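Local structure of heme peroxidase (Bacteroides thetaiotaomicron, 2GVK) at residues G11-V17 with V306-L312. The protein is a dye-decolorizing peroxidase, which probably uses a bound heme and hydrogen peroxide to oxidise dyes and related substrates. Numbering follows the deposited sequence.
Sequences GHIPQDV and VPSYDLL
The backbone of G11-V17, extended from H12 to Q15 before an inverse gamma turn centred on D16, meets the first turn of helix 309-315 where Y309 N donates to I13 O (3.0 Å); P14 and S308 are the closest CA pair at 4.4 Å. Y309 N, in that first turn, has no helical acceptor and is taken up by I13 O; S308 at the N-cap accepts from L311 N through OG (3.1 Å). Q15 occupies the middle of the contact. With its chain extended beyond CG (chi2 -171°), its amide reaches P307 O, NE2 donating at 2.9 Å in the carbonyl plane and almost in its own amide plane, while OE1 accepts from M69 N of strand 66-72, fixing both ends of the amide. V306 CG1 packs obliquely against that amide, 3.4 Å from Q15 CD. Further back along the chain, Q15 CG sits over one face of the Y309 ring, 4.2 Å from the centroid and 13° off the normal, a CH-pi contact. Cutting the side chain back to an alanine here is likely to cost P307 O its amide donor and M69 N its acceptor, and to open a gap between V306 and the Y309 ring. Water extends the link: one molecule accepts from Q15 N and gives a weak bond to P307 O, and a second joins D16 N to Y309 OH. At the other end, H12 ND1 donates to the anti lone pair of D310 OD2 (3.2 Å), a His-carboxylate bond with the ring and carboxylate planes 80° apart. In this dimeric alpha-beta barrel protein, the contact thus joins the loop before strand 24-32, the first of the N-terminal Dyp-type region, to the junction between the last strand of the C-terminal one, 296-306, and helix 309-315. F49 of helix 38-59 touches Q15 and L312, and V165 of the second subunit packs on I13.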
loop_
_atom_site.group_PDB
_atom_site.type_symbol
_atom_site.label_atom_id
_atom_site.label_comp_id
_atom_site.label_asym_id
_atom_site.label_seq_id
_atom_site.Cartn_x
_atom_site.Cartn_y
_atom_site.Cartn_z
ATOM N N GLY A 11 27.685 -22.485 9.251
ATOM C CA GLY A 11 26.503 -22.991 8.564
ATOM C C GLY A 11 25.230 -22.923 9.412
ATOM O O GLY A 11 24.225 -23.538 9.077
ATOM N N HIS A 12 25.271 -22.174 10.494
ATOM C CA HIS A 12 24.117 -22.053 11.364
ATOM C C HIS A 12 23.322 -20.806 11.021
ATOM O O HIS A 12 23.884 -19.728 10.874
ATOM C CB HIS A 12 24.553 -22.003 12.829
ATOM C CG HIS A 12 25.361 -23.180 13.259
ATOM N ND1 HIS A 12 24.827 -24.443 13.375
ATOM C CD2 HIS A 12 26.663 -23.286 13.620
ATOM C CE1 HIS A 12 25.768 -25.281 13.776
ATOM N NE2 HIS A 12 26.893 -24.603 13.928
ATOM N N ILE A 13 22.017 -20.963 10.899
ATOM C CA ILE A 13 21.124 -19.853 10.600
ATOM C C ILE A 13 20.772 -19.118 11.901
ATOM O O ILE A 13 20.229 -19.718 12.825
ATOM C CB ILE A 13 19.804 -20.354 9.950
ATOM C CG1 ILE A 13 20.095 -21.350 8.818
ATOM C CG2 ILE A 13 18.961 -19.169 9.447
ATOM C CD1 ILE A 13 21.030 -20.821 7.760
ATOM N N PRO A 14 21.078 -17.808 11.972
ATOM C CA PRO A 14 20.742 -17.056 13.166
ATOM C C PRO A 14 19.268 -16.701 13.228
ATOM O O PRO A 14 18.577 -16.701 12.217
ATOM C CB PRO A 14 21.561 -15.780 13.015
ATOM C CG PRO A 14 21.657 -15.571 11.572
ATOM C CD PRO A 14 21.744 -16.958 10.966
ATOM N N GLN A 15 18.791 -16.435 14.421
ATOM C CA GLN A 15 17.495 -15.837 14.580
ATOM C C GLN A 15 17.569 -14.402 14.018
ATOM O O GLN A 15 18.640 -13.940 13.634
ATOM C CB GLN A 15 17.088 -15.825 16.059
ATOM C CG GLN A 15 16.771 -17.223 16.634
ATOM C CD GLN A 15 16.175 -17.146 18.015
ATOM O OE1 GLN A 15 15.181 -16.473 18.220
ATOM N NE2 GLN A 15 16.712 -17.931 18.951
ATOM N N ASP A 16 16.438 -13.685 14.051
ATOM C CA ASP A 16 16.339 -12.370 13.450
ATOM C C ASP A 16 16.956 -11.306 14.361
ATOM O O ASP A 16 16.257 -10.427 14.870
ATOM C CB ASP A 16 14.860 -12.042 13.162
ATOM C CG ASP A 16 14.687 -10.845 12.238
ATOM O OD1 ASP A 16 15.579 -10.589 11.400
ATOM O OD2 ASP A 16 13.631 -10.189 12.320
ATOM N N VAL A 17 18.259 -11.344 14.491
ATOM C CA VAL A 17 18.959 -10.477 15.402
ATOM C C VAL A 17 19.520 -9.239 14.718
ATOM O O VAL A 17 20.063 -8.347 15.369
ATOM C CB VAL A 17 20.104 -11.242 16.084
ATOM C CG1 VAL A 17 19.546 -12.409 16.883
ATOM C CG2 VAL A 17 21.112 -11.719 15.069
ATOM N N VAL A 306 20.623 -15.747 22.652
ATOM C CA VAL A 306 19.719 -16.066 21.595
ATOM C C VAL A 306 20.385 -17.119 20.666
ATOM O O VAL A 306 21.270 -16.777 19.867
ATOM C CB VAL A 306 19.411 -14.799 20.780
ATOM C CG1 VAL A 306 18.462 -15.108 19.585
ATOM C CG2 VAL A 306 18.836 -13.739 21.664
ATOM N N PRO A 307 20.001 -18.392 20.801
ATOM C CA PRO A 307 20.686 -19.430 20.023
ATOM C C PRO A 307 20.345 -19.394 18.540
ATOM O O PRO A 307 19.317 -18.879 18.161
ATOM C CB PRO A 307 20.188 -20.761 20.671
ATOM C CG PRO A 307 18.998 -20.407 21.433
ATOM C CD PRO A 307 18.985 -18.942 21.712
ATOM N N SER A 308 21.217 -19.951 17.711
ATOM C CA SER A 308 20.884 -20.165 16.330
ATOM C C SER A 308 19.628 -21.042 16.271
ATOM O O SER A 308 19.307 -21.735 17.227
ATOM C CB SER A 308 22.029 -20.854 15.609
ATOM O OG SER A 308 22.153 -22.199 16.050
ATOM N N TYR A 309 18.926 -21.012 15.151
ATOM C CA TYR A 309 17.758 -21.904 14.967
ATOM C C TYR A 309 18.159 -23.358 15.105
ATOM O O TYR A 309 17.426 -24.143 15.660
ATOM C CB TYR A 309 17.119 -21.684 13.598
ATOM C CG TYR A 309 16.259 -20.461 13.494
ATOM C CD1 TYR A 309 15.087 -20.342 14.246
ATOM C CD2 TYR A 309 16.533 -19.478 12.548
ATOM C CE1 TYR A 309 14.272 -19.245 14.125
ATOM C CE2 TYR A 309 15.738 -18.378 12.416
ATOM C CZ TYR A 309 14.592 -18.260 13.196
ATOM O OH TYR A 309 13.773 -17.171 13.044
ATOM N N ASP A 310 19.324 -23.720 14.559
ATOM C CA ASP A 310 19.815 -25.109 14.644
ATOM C C ASP A 310 19.917 -25.551 16.088
ATOM O O ASP A 310 19.451 -26.619 16.455
ATOM C CB ASP A 310 21.195 -25.243 13.977
ATOM C CG ASP A 310 21.108 -25.359 12.481
ATOM O OD1 ASP A 310 20.010 -25.728 11.971
ATOM O OD2 ASP A 310 22.153 -25.156 11.797
ATOM N N LEU A 311 20.566 -24.740 16.899
ATOM C CA LEU A 311 20.740 -25.062 18.296
ATOM C C LEU A 311 19.406 -25.072 19.034
ATOM O O LEU A 311 19.143 -25.958 19.849
ATOM C CB LEU A 311 21.717 -24.070 18.948
ATOM C CG LEU A 311 21.943 -24.241 20.458
ATOM C CD1 LEU A 311 22.257 -25.695 20.815
ATOM C CD2 LEU A 311 23.034 -23.346 20.904
ATOM N N LEU A 312 18.568 -24.084 18.753
ATOM C CA LEU A 312 17.225 -24.017 19.337
ATOM C C LEU A 312 16.451 -25.340 19.120
ATOM O O LEU A 312 15.833 -25.858 20.031
ATOM C CB LEU A 312 16.463 -22.856 18.739
ATOM C CG LEU A 312 15.235 -22.430 19.486
ATOM C CD1 LEU A 312 15.569 -22.012 20.921
ATOM C CD2 LEU A 312 14.571 -21.297 18.762
HETATM O O HOH W 1 20.631 -16.235 16.659
HETATM O O HOH W 2 14.007 -15.129 14.711
#